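Long-range contacts in YcaO (Methanopyrus kandleri, PDB 6CIB), which binds ADP and magnesium and probably acts in the ATP-dependent thioamidation of a peptide backbone: residues V34-S39 / I49-S54; A75-V80 / L342-V347; V204-L209 / V219-E224. All blocks are in the same frame, centred on the assembly; numbering follows the deposited sequence.

Overall arrangement
Interactions 1 and 2 are neighbours, their centres 14 Å apart, and they touch through C79, which packs against V34 and R50. Interaction 1 joins strands 34-42 and 45-54 of a three-stranded antiparallel sheet, against which helix 68-85 lies. On another side of that helix, interaction 2 brings 75-80 together with the start of the distant strand 346-351, of the five-stranded sheet, at the nucleotide pocket, where M77 and E78 line the ADP. Interaction 3, in a separate three-stranded sheet, lies away from the ADP, its centre 29 Å from each of the others. Along the chain, interaction 1 closes before interaction 2 opens, and interaction 3 is nested within the loop that interaction 2 closes.

Interaction 1. Residues V34-S39 / I49-S54; sequences VVEKFS and IRRRRS
V34-S39 and I49-S54 run antiparallel, their short axes 4.6 Å apart at closest approach and 162° between directions. F38 and I49 form a hydrogen-bonded pair, with F38 N to I49 O and I49 N to F38 O both 2.9 Å. K37 with R50 is non-hydrogen-bonded, and E36 with R51 is again hydrogen-bonded, R51 N giving to E36 O. There the register slips by one residue: V35 and E36 both face R51, a classic beta bulge. The carbonyl of R51 accepts a nearly straight bond from V35 N (2.8 Å to R51 O) and a weak one from E36 N, and beyond the bulge V34 pairs with R52. The two strands are the arms of a beta hairpin, continued by strand 57-64 into a three-stranded sheet.

R51 carries much of the side-chain contact. Its NE reaches E36 OE1 at 2.9 Å in a salt bridge that uses the anti lone pair of the carboxylate oxygen, and the two flat groups stand 88° apart. CG2 of V35 lies over the centre of one guanidinium face, 3.6 Å above the plane; chi1 of -74° sets this methyl between backbone N and carbonyl carbon. E58 binds NH1 of both R51 and R53.

On the face shared by V34, K37, R50 and R52, K37 CG sits over the rim of the R50 guanidinium, 3.7 Å from R50 NE. A bend at the second torsion folds R50 back, and its NH1 also bonds I49 O from above the carbonyl plane. E29 pairs with both K37 NZ and R50 NE, probably offsetting the two nearby positive charges. F38 and I49 meet on the other face, CB to CB at 4.0 Å.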
loop_
_atom_site.group_PDB
_atom_site.type_symbol
_atom_site.label_atom_id
_atom_site.label_comp_id
_atom_site.label_asym_id
_atom_site.label_seq_id
_atom_site.Cartn_x
_atom_site.Cartn_y
_atom_site.Cartn_z
ATOM N N VAL A 34 -12.034 17.368 3.791
ATOM C CA VAL A 34 -10.742 17.997 4.093
ATOM C C VAL A 34 -11.023 19.385 4.667
ATOM O O VAL A 34 -11.742 20.179 4.066
ATOM C CB VAL A 34 -9.828 18.106 2.840
ATOM C CG1 VAL A 34 -8.600 18.981 3.111
ATOM C CG2 VAL A 34 -9.407 16.721 2.358
ATOM N N VAL A 35 -10.463 19.653 5.837
ATOM C CA VAL A 35 -10.686 20.926 6.516
ATOM C C VAL A 35 -9.381 21.705 6.717
ATOM O O VAL A 35 -9.420 22.909 6.968
ATOM C CB VAL A 35 -11.466 20.762 7.849
ATOM C CG1 VAL A 35 -12.940 20.464 7.570
ATOM C CG2 VAL A 35 -10.839 19.695 8.742
ATOM N N GLU A 36 -8.242 21.017 6.582
ATOM C CA GLU A 36 -6.926 21.651 6.681
ATOM C C GLU A 36 -5.852 20.928 5.858
ATOM O O GLU A 36 -5.886 19.701 5.708
ATOM C CB GLU A 36 -6.489 21.742 8.146
ATOM C CG GLU A 36 -5.595 22.937 8.462
ATOM C CD GLU A 36 -5.236 23.055 9.942
ATOM O OE1 GLU A 36 -5.681 22.214 10.762
ATOM O OE2 GLU A 36 -4.482 23.992 10.285
ATOM N N LYS A 37 -4.899 21.709 5.353
ATOM C CA LYS A 37 -3.804 21.222 4.515
ATOM C C LYS A 37 -2.478 21.735 5.046
ATOM O O LYS A 37 -2.381 22.887 5.483
ATOM C CB LYS A 37 -3.972 21.700 3.070
ATOM C CG LYS A 37 -5.267 21.266 2.401
ATOM C CD LYS A 37 -5.288 21.666 0.939
ATOM C CE LYS A 37 -6.606 21.262 0.313
ATOM N NZ LYS A 37 -6.614 21.501 -1.159
ATOM N N PHE A 38 -1.462 20.880 4.989
ATOM C CA PHE A 38 -0.093 21.245 5.356
ATOM C C PHE A 38 0.885 20.766 4.283
ATOM O O PHE A 38 0.742 19.659 3.761
ATOM C CB PHE A 38 0.311 20.597 6.685
ATOM C CG PHE A 38 -0.564 20.973 7.851
ATOM C CD1 PHE A 38 -0.324 22.149 8.575
ATOM C CD2 PHE A 38 -1.619 20.141 8.241
ATOM C CE1 PHE A 38 -1.124 22.494 9.660
ATOM C CE2 PHE A 38 -2.421 20.478 9.333
ATOM C CZ PHE A 38 -2.168 21.653 10.044
ATOM N N SER A 39 1.892 21.583 4.001
ATOM C CA SER A 39 2.973 21.202 3.092
ATOM C C SER A 39 4.305 21.071 3.806
ATOM O O SER A 39 4.773 22.007 4.461
ATOM C CB SER A 39 3.097 22.207 1.943
ATOM O OG SER A 39 1.941 22.176 1.137
ATOM N N ILE A 49 0.021 16.908 4.075
ATOM C CA ILE A 49 -0.794 16.387 5.187
ATOM C C ILE A 49 -2.191 16.972 5.089
ATOM O O ILE A 49 -2.353 18.167 4.817
ATOM C CB ILE A 49 -0.154 16.639 6.580
ATOM C CG1 ILE A 49 1.166 15.873 6.718
ATOM C CG2 ILE A 49 -1.071 16.198 7.725
ATOM C CD1 ILE A 49 2.377 16.748 6.510
ATOM N N ARG A 50 -3.188 16.112 5.299
ATOM C CA ARG A 50 -4.587 16.515 5.295
ATOM C C ARG A 50 -5.259 16.179 6.624
ATOM O O ARG A 50 -5.087 15.075 7.154
ATOM C CB ARG A 50 -5.327 15.850 4.127
ATOM C CG ARG A 50 -4.749 16.165 2.738
ATOM C CD ARG A 50 -5.031 17.611 2.319
ATOM N NE ARG A 50 -4.414 17.971 1.038
ATOM C CZ ARG A 50 -3.170 18.433 0.887
ATOM N NH1 ARG A 50 -2.381 18.607 1.944
ATOM N NH2 ARG A 50 -2.707 18.719 -0.334
ATOM N N ARG A 51 -5.995 17.148 7.161
ATOM C CA ARG A 51 -6.918 16.911 8.262
ATOM C C ARG A 51 -8.313 16.763 7.650
ATOM O O ARG A 51 -8.792 17.660 6.944
ATOM C CB ARG A 51 -6.857 18.054 9.283
ATOM C CG ARG A 51 -7.668 17.814 10.555
ATOM C CD ARG A 51 -7.308 18.800 11.665
ATOM N NE ARG A 51 -7.648 20.187 11.342
ATOM C CZ ARG A 51 -8.818 20.773 11.602
ATOM N NH1 ARG A 51 -9.796 20.110 12.204
ATOM N NH2 ARG A 51 -9.017 22.042 11.259
ATOM N N ARG A 52 -8.930 15.614 7.910
ATOM C CA ARG A 52 -10.216 15.224 7.321
ATOM C C ARG A 52 -11.270 14.947 8.409
ATOM O O ARG A 52 -10.965 14.297 9.408
ATOM C CB ARG A 52 -10.021 13.967 6.461
ATOM C CG ARG A 52 -11.179 13.652 5.533
ATOM C CD ARG A 52 -11.079 12.275 4.893
ATOM N NE ARG A 52 -12.431 11.764 4.665
ATOM C CZ ARG A 52 -12.950 10.690 5.244
ATOM N NH1 ARG A 52 -12.235 9.944 6.073
ATOM N NH2 ARG A 52 -14.196 10.348 4.974
ATOM N N ARG A 53 -12.498 15.431 8.195
ATOM C CA ARG A 53 -13.626 15.202 9.110
ATOM C C ARG A 53 -14.669 14.309 8.474
ATOM O O ARG A 53 -15.021 14.516 7.313
ATOM C CB ARG A 53 -14.331 16.520 9.445
ATOM C CG ARG A 53 -13.647 17.388 10.471
ATOM C CD ARG A 53 -14.691 18.238 11.189
ATOM N NE ARG A 53 -14.183 19.555 11.574
ATOM C CZ ARG A 53 -13.284 19.788 12.535
ATOM N NH1 ARG A 53 -12.754 18.788 13.237
ATOM N NH2 ARG A 53 -12.904 21.035 12.789
ATOM N N SER A 54 -15.186 13.348 9.241
ATOM C CA SER A 54 -16.366 12.550 8.839
ATOM C C SER A 54 -17.217 12.207 10.065
ATOM O O SER A 54 -16.865 12.582 11.189
ATOM C CB SER A 54 -15.940 11.272 8.102
ATOM O OG SER A 54 -15.395 10.312 8.999
#

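Interaction 2. Residues A75-V80 / L342-V347; sequences AAMECV and LDVPVV. With ADP (adenosine-5'-diphosphate), chain G.
M77, modelled as selenomethionine, is the first residue of helical segment 75-80 to meet 342-347. Its side chain bends twice, at chi2 (-68°) and chi3 (-86°), which carries the terminal methyl CE to 3.7 Å from V344 CG1. The same side chain faces the nucleotide: M77 CB is 3.2 Å from O4' of the ADP ribose, and M77 CE is 3.6 Å from N3 of the adenine. M77 therefore lies between ligand and loop, and is one of the residues that form the ADP pocket. E78, one position on, belongs to that pocket too, with OE1 3.7 Å from ADP C5'.

C79 packs against V32, in a loop, and R50 of strand 45-54. V80, one turn beyond A76, points toward the second segment. Its CG1, anti to the backbone N (chi1 168°), reaches tip to tip toward V344 CG1 at 3.8 Å. The same methyl also touches V346 CG2 at 4.2 Å and L342 CD1 at 4.3 Å, so one branch of V80 meets three side chains of the strand entry. W22 and L28 add to the packing around V344, while V346 is close to L148 and A150 of the magnesium and ADP sites.

All four side-chain contacts between the segments are between carbon atoms and no hydrogen bond crosses, so the hold of this buried patch beside the nucleotide probably rests on shape and exclusion of water.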
loop_
_atom_site.group_PDB
_atom_site.type_symbol
_atom_site.label_atom_id
_atom_site.label_comp_id
_atom_site.label_asym_id
_atom_site.label_seq_id
_atom_site.Cartn_x
_atom_site.Cartn_y
_atom_site.Cartn_z
ATOM N N ALA A 75 -2.104 13.085 -1.723
ATOM C CA ALA A 75 -2.838 13.457 -0.505
ATOM C C ALA A 75 -4.348 13.514 -0.742
ATOM O O ALA A 75 -5.113 12.986 0.067
ATOM C CB ALA A 75 -2.327 14.770 0.078
ATOM N N ALA A 76 -4.763 14.138 -1.848
ATOM C CA ALA A 76 -6.175 14.229 -2.220
ATOM C C ALA A 76 -6.844 12.859 -2.405
ATOM O O ALA A 76 -7.925 12.611 -1.860
ATOM C CB ALA A 76 -6.347 15.079 -3.476
HETATM N N MSE A 77 -6.195 11.979 -3.163
HETATM C CA MSE A 77 -6.764 10.674 -3.494
HETATM C C MSE A 77 -6.764 9.731 -2.308
HETATM O O MSE A 77 -7.638 8.874 -2.205
HETATM C CB MSE A 77 -6.069 10.116 -4.735
HETATM C CG MSE A 77 -6.247 10.999 -5.973
HETATM SE SE MSE A 77 -8.135 10.989 -6.557
HETATM C CE MSE A 77 -7.941 9.352 -7.642
ATOM N N GLU A 78 -5.806 9.912 -1.395
ATOM C CA GLU A 78 -5.789 9.233 -0.100
ATOM C C GLU A 78 -7.060 9.566 0.692
ATOM O O GLU A 78 -7.723 8.663 1.215
ATOM C CB GLU A 78 -4.532 9.630 0.685
ATOM C CG GLU A 78 -4.406 9.046 2.090
ATOM C CD GLU A 78 -3.839 7.641 2.121
ATOM O OE1 GLU A 78 -2.879 7.351 1.373
ATOM O OE2 GLU A 78 -4.343 6.825 2.919
ATOM N N CYS A 79 -7.394 10.858 0.774
ATOM C CA CYS A 79 -8.649 11.297 1.392
ATOM C C CYS A 79 -9.879 10.684 0.720
ATOM O O CYS A 79 -10.805 10.265 1.411
ATOM C CB CYS A 79 -8.742 12.825 1.411
ATOM S SG CYS A 79 -7.486 13.564 2.458
ATOM N N VAL A 80 -9.858 10.603 -0.612
ATOM C CA VAL A 80 -10.984 10.080 -1.398
ATOM C C VAL A 80 -11.212 8.584 -1.125
ATOM O O VAL A 80 -12.346 8.180 -0.843
ATOM C CB VAL A 80 -10.835 10.369 -2.920
ATOM C CG1 VAL A 80 -11.846 9.573 -3.740
ATOM C CG2 VAL A 80 -11.031 11.852 -3.215
ATOM N N LEU A 342 -19.165 11.284 -6.186
ATOM C CA LEU A 342 -17.795 11.459 -6.672
ATOM C C LEU A 342 -17.532 10.386 -7.707
ATOM O O LEU A 342 -17.411 9.208 -7.364
ATOM C CB LEU A 342 -16.767 11.297 -5.544
ATOM C CG LEU A 342 -16.820 11.994 -4.190
ATOM C CD1 LEU A 342 -15.653 11.499 -3.361
ATOM C CD2 LEU A 342 -16.742 13.499 -4.340
ATOM N N ASP A 343 -17.436 10.771 -8.972
ATOM C CA ASP A 343 -17.128 9.798 -10.016
ATOM C C ASP A 343 -15.620 9.475 -10.034
ATOM O O ASP A 343 -14.908 9.794 -10.990
ATOM C CB ASP A 343 -17.650 10.280 -11.379
ATOM C CG ASP A 343 -17.703 9.169 -12.412
ATOM O OD1 ASP A 343 -18.274 8.093 -12.121
ATOM O OD2 ASP A 343 -17.172 9.380 -13.523
ATOM N N VAL A 344 -15.143 8.872 -8.942
ATOM C CA VAL A 344 -13.727 8.520 -8.777
ATOM C C VAL A 344 -13.638 7.019 -8.535
ATOM O O VAL A 344 -14.167 6.531 -7.535
ATOM C CB VAL A 344 -13.049 9.258 -7.593
ATOM C CG1 VAL A 344 -11.580 8.868 -7.494
ATOM C CG2 VAL A 344 -13.194 10.770 -7.716
ATOM N N PRO A 345 -12.979 6.285 -9.450
ATOM C CA PRO A 345 -12.767 4.849 -9.255
ATOM C C PRO A 345 -11.994 4.545 -7.972
ATOM O O PRO A 345 -10.880 5.042 -7.783
ATOM C CB PRO A 345 -11.953 4.439 -10.492
ATOM C CG PRO A 345 -12.311 5.448 -11.531
ATOM C CD PRO A 345 -12.529 6.733 -10.784
ATOM N N VAL A 346 -12.620 3.772 -7.082
ATOM C CA VAL A 346 -11.969 3.247 -5.871
ATOM C C VAL A 346 -12.265 1.757 -5.817
ATOM O O VAL A 346 -13.384 1.329 -6.135
ATOM C CB VAL A 346 -12.453 3.943 -4.554
ATOM C CG1 VAL A 346 -11.741 3.371 -3.322
ATOM C CG2 VAL A 346 -12.229 5.450 -4.615
ATOM N N VAL A 347 -11.259 0.968 -5.439
ATOM C CA VAL A 347 -11.443 -0.470 -5.233
ATOM C C VAL A 347 -10.839 -0.949 -3.920
ATOM O O VAL A 347 -9.936 -0.313 -3.354
ATOM C CB VAL A 347 -10.887 -1.356 -6.389
ATOM C CG1 VAL A 347 -11.499 -0.986 -7.738
ATOM C CG2 VAL A 347 -9.361 -1.338 -6.445
HETATM P PB ADP G . 0.118 4.532 -1.642
HETATM O O1B ADP G . -0.993 3.942 -2.485
HETATM O O2B ADP G . 1.296 3.606 -1.418
HETATM O O3B ADP G . -0.337 5.253 -0.395
HETATM P PA ADP G . 0.415 7.137 -2.888
HETATM O O1A ADP G . 1.161 7.465 -4.152
HETATM O O2A ADP G . 0.756 7.953 -1.669
HETATM O O3A ADP G . 0.787 5.606 -2.640
HETATM O "O5'" ADP G . -1.158 7.217 -3.205
HETATM C "C5'" ADP G . -2.213 7.464 -2.259
HETATM C "C4'" ADP G . -3.572 7.250 -2.951
HETATM O "O4'" ADP G . -3.698 8.141 -4.071
HETATM C "C3'" ADP G . -3.744 5.849 -3.546
HETATM O "O3'" ADP G . -5.139 5.486 -3.547
HETATM C "C2'" ADP G . -3.270 6.010 -4.978
HETATM O "O2'" ADP G . -3.797 5.010 -5.847
HETATM C "C1'" ADP G . -3.762 7.415 -5.312
HETATM N N9 ADP G . -2.922 8.112 -6.312
HETATM C C8 ADP G . -1.630 8.449 -6.148
HETATM N N7 ADP G . -1.151 9.072 -7.248
HETATM C C5 ADP G . -2.151 9.163 -8.131
HETATM C C6 ADP G . -2.308 9.722 -9.494
HETATM N N6 ADP G . -1.264 10.322 -10.113
HETATM N N1 ADP G . -3.524 9.603 -10.082
HETATM C C2 ADP G . -4.574 9.004 -9.468
HETATM N N3 ADP G . -4.497 8.481 -8.224
HETATM C C4 ADP G . -3.328 8.531 -7.515
#

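Interaction 3. Residues V204-L209 / V219-E224; sequences VELRLL and VGAVTE
R207 meets G220 across the strands through its CB, 3.8 Å from G220 O, while its flat guanidinium, brought back along its own strand by the bend at chi2 (-63°), meets E205. E205 OE1 lies at the guanidinium edge, in its plane, in a salt bridge within segment 204-209: it takes bonds end-on from two nitrogens, R207 NH2 at 2.8 Å and the longer R207 NH1 at 3.2 Å. The nearer bond uses the anti lone pair of OE1. R207 NH1 additionally binds L206 O from above that carbonyl plane, while NE is held by W292 O, which together limit rotation of the group.

Backbone pairing is antiparallel and regular, with short axes 156° apart in direction. E205 and V222 form one hydrogen-bonded pair, E205 N to V222 O 2.7 Å and V222 N to E205 O 2.8 Å; R207 and G220 form the next. Strands 203-209 and 217-224 thus make a beta hairpin within a three-stranded sheet.

On the face of E205 and R207, V222 CG2 reaches E205 CB at 3.6 Å. L209 CD1 reaches G220 N at 3.3 Å, over a residue with no side chain. The opposite face is largely apolar: L206 CD2 touches A221 CB at 3.8 Å, V204 and T223 lie side by side, with the T223 hydroxyl bonded to V232, and L208 and V219 cross at about a right angle.

One face therefore carries buried charge, R207 probably offset by E205, whose OE2 is also bound by R203, whereas on the other V204, V219, A221 and T223 pack against helix 241-260.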
loop_
_atom_site.group_PDB
_atom_site.type_symbol
_atom_site.label_atom_id
_atom_site.label_comp_id
_atom_site.label_asym_id
_atom_site.label_seq_id
_atom_site.Cartn_x
_atom_site.Cartn_y
_atom_site.Cartn_z
ATOM N N VAL A 204 20.041 5.514 5.952
ATOM C CA VAL A 204 18.911 4.982 5.192
ATOM C C VAL A 204 19.392 3.726 4.478
ATOM O O VAL A 204 20.277 3.788 3.627
ATOM C CB VAL A 204 18.297 6.004 4.199
ATOM C CG1 VAL A 204 17.222 5.339 3.340
ATOM C CG2 VAL A 204 17.698 7.195 4.936
ATOM N N GLU A 205 18.790 2.597 4.834
ATOM C CA GLU A 205 19.210 1.281 4.350
ATOM C C GLU A 205 18.147 0.680 3.434
ATOM O O GLU A 205 16.960 0.716 3.762
ATOM C CB GLU A 205 19.440 0.346 5.536
ATOM C CG GLU A 205 20.576 0.733 6.472
ATOM C CD GLU A 205 21.925 0.265 5.967
ATOM O OE1 GLU A 205 22.073 -0.944 5.674
ATOM O OE2 GLU A 205 22.839 1.110 5.863
ATOM N N LEU A 206 18.577 0.131 2.297
ATOM C CA LEU A 206 17.666 -0.515 1.346
ATOM C C LEU A 206 17.784 -2.035 1.386
ATOM O O LEU A 206 18.880 -2.571 1.535
ATOM C CB LEU A 206 17.879 0.007 -0.085
ATOM C CG LEU A 206 17.546 1.476 -0.373
ATOM C CD1 LEU A 206 18.021 1.866 -1.762
ATOM C CD2 LEU A 206 16.058 1.770 -0.211
ATOM N N ARG A 207 16.639 -2.707 1.263
ATOM C CA ARG A 207 16.557 -4.169 1.258
ATOM C C ARG A 207 15.668 -4.663 0.125
ATOM O O ARG A 207 14.628 -4.059 -0.154
ATOM C CB ARG A 207 15.980 -4.688 2.578
ATOM C CG ARG A 207 16.709 -4.284 3.852
ATOM C CD ARG A 207 18.133 -4.817 3.922
ATOM N NE ARG A 207 18.802 -4.311 5.125
ATOM C CZ ARG A 207 19.761 -3.390 5.134
ATOM N NH1 ARG A 207 20.216 -2.867 3.997
ATOM N NH2 ARG A 207 20.285 -3.008 6.292
ATOM N N LEU A 208 16.077 -5.753 -0.526
ATOM C CA LEU A 208 15.188 -6.482 -1.421
ATOM C C LEU A 208 14.508 -7.610 -0.642
ATOM O O LEU A 208 15.154 -8.577 -0.235
ATOM C CB LEU A 208 15.929 -7.013 -2.658
ATOM C CG LEU A 208 15.040 -7.599 -3.770
ATOM C CD1 LEU A 208 14.276 -6.527 -4.542
ATOM C CD2 LEU A 208 15.856 -8.457 -4.724
ATOM N N LEU A 209 13.203 -7.465 -0.420
ATOM C CA LEU A 209 12.415 -8.464 0.306
ATOM C C LEU A 209 12.162 -9.674 -0.578
ATOM O O LEU A 209 12.095 -9.528 -1.805
ATOM C CB LEU A 209 11.083 -7.871 0.777
ATOM C CG LEU A 209 11.066 -7.117 2.113
ATOM C CD1 LEU A 209 11.702 -5.753 1.998
ATOM C CD2 LEU A 209 9.648 -6.952 2.617
ATOM N N VAL A 219 10.657 -3.811 -2.130
ATOM C CA VAL A 219 11.810 -3.136 -1.524
ATOM C C VAL A 219 11.404 -2.535 -0.178
ATOM O O VAL A 219 10.330 -1.954 -0.048
ATOM C CB VAL A 219 12.411 -2.053 -2.470
ATOM C CG1 VAL A 219 13.495 -1.215 -1.794
ATOM C CG2 VAL A 219 12.984 -2.692 -3.724
ATOM N N GLY A 220 12.270 -2.701 0.815
ATOM C CA GLY A 220 12.129 -2.047 2.106
ATOM C C GLY A 220 13.250 -1.055 2.326
ATOM O O GLY A 220 14.384 -1.279 1.893
ATOM N N ALA A 221 12.915 0.057 2.976
ATOM C CA ALA A 221 13.890 1.047 3.421
ATOM C C ALA A 221 13.752 1.222 4.923
ATOM O O ALA A 221 12.641 1.369 5.434
ATOM C CB ALA A 221 13.691 2.377 2.709
ATOM N N VAL A 222 14.882 1.180 5.627
ATOM C CA VAL A 222 14.895 1.365 7.081
ATOM C C VAL A 222 15.857 2.485 7.464
ATOM O O VAL A 222 16.909 2.655 6.838
ATOM C CB VAL A 222 15.203 0.058 7.881
ATOM C CG1 VAL A 222 14.036 -0.912 7.801
ATOM C CG2 VAL A 222 16.490 -0.616 7.414
ATOM N N THR A 223 15.473 3.256 8.479
ATOM C CA THR A 223 16.313 4.341 8.962
ATOM C C THR A 223 16.911 4.063 10.336
ATOM O O THR A 223 16.314 3.382 11.175
ATOM C CB THR A 223 15.597 5.712 8.973
ATOM O OG1 THR A 223 14.516 5.694 9.911
ATOM C CG2 THR A 223 15.074 6.069 7.581
ATOM N N GLU A 224 18.117 4.583 10.521
ATOM C CA GLU A 224 18.740 4.722 11.822
ATOM C C GLU A 224 18.829 6.217 12.079
ATOM O O GLU A 224 19.177 6.984 11.183
ATOM C CB GLU A 224 20.124 4.081 11.795
ATOM C CG GLU A 224 20.716 3.784 13.162
ATOM C CD GLU A 224 22.047 3.050 13.087
ATOM O OE1 GLU A 224 22.237 2.213 12.174
ATOM O OE2 GLU A 224 22.902 3.311 13.959
#